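Local coordinates for protein peptidase M28 (PDB 3IIB) that probably acts as a zinc-dependent metallopeptidase of family M28, with a dizinc site and presumed dipeptidase or carboxypeptidase activity, and is probably active as a homodimer, at residues L116-G125 with G153-K164. Numbering follows the deposited sequence.
Sequences LQDLQNAEAG and GRSRGAVAAAEK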
loop_
_atom_site.group_PDB
_atom_site.type_symbol
_atom_site.label_atom_id
_atom_site.label_comp_id
_atom_site.label_asym_id
_atom_site.label_seq_id
_atom_site.Cartn_x
_atom_site.Cartn_y
_atom_site.Cartn_z
ATOM N N LEU A 116 -24.132 2.307 6.757
ATOM C CA LEU A 116 -25.277 2.270 5.848
ATOM C C LEU A 116 -26.615 2.414 6.586
ATOM O O LEU A 116 -27.464 3.201 6.167
ATOM C CB LEU A 116 -25.268 0.969 5.023
ATOM C CG LEU A 116 -26.510 0.740 4.139
ATOM C CD1 LEU A 116 -26.628 1.765 2.991
ATOM C CD2 LEU A 116 -26.503 -0.695 3.594
ATOM N N GLN A 117 -26.799 1.691 7.694
ATOM C CA GLN A 117 -28.057 1.787 8.445
ATOM C C GLN A 117 -28.347 3.214 8.908
ATOM O O GLN A 117 -29.464 3.693 8.808
ATOM C CB GLN A 117 -28.061 0.843 9.644
ATOM C CG GLN A 117 -29.447 0.703 10.317
ATOM C CD GLN A 117 -30.561 0.254 9.346
ATOM O OE1 GLN A 117 -31.435 1.049 8.963
ATOM N NE2 GLN A 117 -30.524 -1.021 8.945
ATOM N N ASP A 118 -27.309 3.905 9.384
ATOM C CA ASP A 118 -27.446 5.298 9.798
ATOM C C ASP A 118 -27.850 6.201 8.644
ATOM O O ASP A 118 -28.713 7.058 8.784
ATOM C CB ASP A 118 -26.154 5.773 10.458
ATOM C CG ASP A 118 -25.933 5.113 11.807
ATOM O OD1 ASP A 118 -26.900 5.042 12.599
ATOM O OD2 ASP A 118 -24.813 4.656 12.082
ATOM N N LEU A 119 -27.266 5.958 7.486
ATOM C CA LEU A 119 -27.629 6.683 6.275
ATOM C C LEU A 119 -29.090 6.407 5.909
ATOM O O LEU A 119 -29.846 7.332 5.593
ATOM C CB LEU A 119 -26.706 6.269 5.138
ATOM C CG LEU A 119 -27.040 6.797 3.763
ATOM C CD1 LEU A 119 -27.196 8.349 3.754
ATOM C CD2 LEU A 119 -25.968 6.300 2.763
ATOM N N GLN A 120 -29.470 5.130 5.980
ATOM C CA GLN A 120 -30.854 4.724 5.673
ATOM C C GLN A 120 -31.867 5.371 6.637
ATOM O O GLN A 120 -33.009 5.645 6.246
ATOM C CB GLN A 120 -30.991 3.198 5.691
ATOM C CG GLN A 120 -30.352 2.510 4.498
ATOM C CD GLN A 120 -30.230 1.000 4.637
ATOM O OE1 GLN A 120 -29.975 0.476 5.730
ATOM N NE2 GLN A 120 -30.363 0.288 3.505
ATOM N N ASN A 121 -31.448 5.608 7.880
ATOM C CA ASN A 121 -32.257 6.303 8.884
ATOM C C ASN A 121 -32.318 7.826 8.751
ATOM O O ASN A 121 -33.108 8.458 9.445
ATOM C CB ASN A 121 -31.738 6.004 10.292
ATOM C CG ASN A 121 -31.883 4.552 10.689
ATOM O OD1 ASN A 121 -32.623 3.798 10.075
ATOM N ND2 ASN A 121 -31.162 4.154 11.727
ATOM N N ALA A 122 -31.506 8.429 7.884
ATOM C CA ALA A 122 -31.497 9.879 7.754
ATOM C C ALA A 122 -32.852 10.384 7.268
ATOM O O ALA A 122 -33.624 9.644 6.681
ATOM C CB ALA A 122 -30.367 10.339 6.784
ATOM N N GLU A 123 -33.121 11.654 7.527
ATOM C CA GLU A 123 -34.379 12.254 7.149
ATOM C C GLU A 123 -34.363 12.518 5.652
ATOM O O GLU A 123 -33.357 12.937 5.111
ATOM C CB GLU A 123 -34.575 13.570 7.886
ATOM C CG GLU A 123 -34.559 13.466 9.408
ATOM C CD GLU A 123 -35.928 13.187 9.984
ATOM O OE1 GLU A 123 -36.298 11.998 10.128
ATOM O OE2 GLU A 123 -36.632 14.170 10.298
ATOM N N ALA A 124 -35.501 12.313 4.997
ATOM C CA ALA A 124 -35.625 12.659 3.580
ATOM C C ALA A 124 -35.269 14.124 3.370
ATOM O O ALA A 124 -35.547 14.968 4.203
ATOM C CB ALA A 124 -37.033 12.358 3.061
ATOM N N GLY A 125 -34.577 14.402 2.276
ATOM C CA GLY A 125 -34.137 15.751 1.958
ATOM C C GLY A 125 -32.882 16.231 2.659
ATOM O O GLY A 125 -32.380 17.289 2.330
ATOM N N GLY A 153 -22.552 -1.206 2.656
ATOM C CA GLY A 153 -22.280 0.212 2.415
ATOM C C GLY A 153 -21.841 0.458 0.984
ATOM O O GLY A 153 -22.224 1.462 0.376
ATOM N N ARG A 154 -21.025 -0.451 0.456
ATOM C CA ARG A 154 -20.570 -0.353 -0.911
ATOM C C ARG A 154 -21.672 -0.755 -1.900
ATOM O O ARG A 154 -21.923 -0.066 -2.901
ATOM C CB ARG A 154 -19.314 -1.226 -1.137
ATOM C CG ARG A 154 -18.663 -1.033 -2.505
ATOM C CD ARG A 154 -17.711 -2.169 -2.828
ATOM N NE ARG A 154 -18.497 -3.336 -3.170
ATOM C CZ ARG A 154 -18.216 -4.584 -2.798
ATOM N NH1 ARG A 154 -17.143 -4.866 -2.081
ATOM N NH2 ARG A 154 -19.033 -5.554 -3.134
ATOM N N SER A 155 -22.298 -1.890 -1.639
ATOM C CA SER A 155 -23.354 -2.432 -2.526
ATOM C C SER A 155 -24.587 -1.538 -2.646
ATOM O O SER A 155 -25.167 -1.373 -3.737
ATOM C CB SER A 155 -23.819 -3.791 -2.019
ATOM O OG SER A 155 -22.745 -4.692 -1.921
ATOM N N ARG A 156 -25.000 -0.963 -1.519
ATOM C CA ARG A 156 -26.299 -0.275 -1.438
ATOM C C ARG A 156 -26.307 1.183 -1.017
ATOM O O ARG A 156 -27.377 1.804 -0.964
ATOM C CB ARG A 156 -27.169 -1.088 -0.494
ATOM C CG ARG A 156 -27.396 -2.498 -1.050
ATOM C CD ARG A 156 -28.653 -3.125 -0.509
ATOM N NE ARG A 156 -28.549 -3.404 0.914
ATOM C CZ ARG A 156 -27.887 -4.434 1.449
ATOM N NH1 ARG A 156 -27.224 -5.299 0.686
ATOM N NH2 ARG A 156 -27.879 -4.592 2.774
ATOM N N GLY A 157 -25.112 1.734 -0.740
ATOM C CA GLY A 157 -24.978 3.085 -0.228
ATOM C C GLY A 157 -25.440 4.124 -1.217
ATOM O O GLY A 157 -26.056 5.087 -0.836
ATOM N N ALA A 158 -25.123 3.967 -2.498
ATOM C CA ALA A 158 -25.493 4.998 -3.462
ATOM C C ALA A 158 -27.027 5.139 -3.563
ATOM O O ALA A 158 -27.563 6.253 -3.720
ATOM C CB ALA A 158 -24.832 4.734 -4.858
ATOM N N VAL A 159 -27.735 4.025 -3.456
ATOM C CA VAL A 159 -29.190 4.080 -3.463
ATOM C C VAL A 159 -29.715 4.820 -2.224
ATOM O O VAL A 159 -30.493 5.769 -2.327
ATOM C CB VAL A 159 -29.814 2.708 -3.566
ATOM C CG1 VAL A 159 -31.371 2.799 -3.355
ATOM C CG2 VAL A 159 -29.478 2.071 -4.903
ATOM N N ALA A 160 -29.251 4.403 -1.053
ATOM C CA ALA A 160 -29.716 5.013 0.195
ATOM C C ALA A 160 -29.400 6.515 0.247
ATOM O O ALA A 160 -30.221 7.302 0.712
ATOM C CB ALA A 160 -29.099 4.278 1.405
ATOM N N ALA A 161 -28.228 6.911 -0.246
ATOM C CA ALA A 161 -27.848 8.310 -0.251
ATOM C C ALA A 161 -28.714 9.116 -1.216
ATOM O O ALA A 161 -29.197 10.179 -0.874
ATOM C CB ALA A 161 -26.377 8.469 -0.604
ATOM N N ALA A 162 -28.927 8.602 -2.425
ATOM C CA ALA A 162 -29.808 9.291 -3.407
ATOM C C ALA A 162 -31.232 9.491 -2.900
ATOM O O ALA A 162 -31.825 10.552 -3.134
ATOM C CB ALA A 162 -29.838 8.574 -4.760
ATOM N N GLU A 163 -31.747 8.514 -2.170
ATOM C CA GLU A 163 -33.066 8.601 -1.538
ATOM C C GLU A 163 -33.201 9.774 -0.600
ATOM O O GLU A 163 -34.291 10.314 -0.443
ATOM C CB GLU A 163 -33.430 7.287 -0.819
ATOM C CG GLU A 163 -33.676 6.179 -1.798
ATOM C CD GLU A 163 -33.981 4.847 -1.137
ATOM O OE1 GLU A 163 -33.409 4.543 -0.057
ATOM O OE2 GLU A 163 -34.792 4.095 -1.712
ATOM N N LYS A 164 -32.077 10.200 -0.025
ATOM C CA LYS A 164 -32.054 11.327 0.910
ATOM C C LYS A 164 -31.661 12.623 0.266
ATOM O O LYS A 164 -31.578 13.649 0.952
ATOM C CB LYS A 164 -31.107 11.037 2.059
ATOM C CG LYS A 164 -31.322 9.711 2.658
ATOM C CD LYS A 164 -32.621 9.598 3.433
ATOM C CE LYS A 164 -32.860 8.156 3.872
ATOM N NZ LYS A 164 -34.148 8.024 4.602
HETATM O O HOH W 1 -34.977 12.993 -0.031
#
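The guanidinium of Arg156 meets Leu116 obliquely, through CD2, and the two side chains cross at about a right angle. The other flat groups are two peptide carbonyls, those of Gln120 and Ala122, on which the ammonium of Lys164 settles. Lys164 NZ lies 3.1 Å from Gln120 O, above the carbonyl plane and 47° out of it, and 2.7 Å from Ala122 O, where the tilt is smaller, 26°.

Between these ends the segments illustrate how the glycines and alanines of 153-163 offer a shallow surface that takes in Leu116 and Leu119. Helix 116-120 and helix 153-163 run nearly parallel, with axes 9.3 Å from each other. Leu116 is a knob in a hole made by Gly153, Arg156, Gly157 and Ala160; with CG anti to its own N (chi1 174°), it brings CD1 to 3.9 Å from Gly157 CA. Leu119 lays CD2 alongside the next turn, 4.0 Å from Ala161 CB, while CG of Gln120 covers Ala160 CB at 3.8 Å. Leu119 also packs on Phe113 and Ile134, Ala161 on Ala132 and Ala158 on Ile169. Helix 145-163 is thus the connection of a beta-alpha-beta crossover between the adjacent parallel strands 131-134 and 168-172, well away from the zinc site.

Lys164 bends at chi2 and then extends, its CD 4.1 Å from Ala122 CB. Shortened to an alanine, Lys164 would be likely to leave the carbonyls of Gln120 and Ala122 without their shared donor and the backbone between them less firmly held. Farther along, a water bridges Gly125 N and Glu163 O. The chemistry thus divides: apolar packing joins the helices, whereas one amine, gripping the carbonyls of Gln120 and Ala122, probably has its positive charge eased by their dipoles.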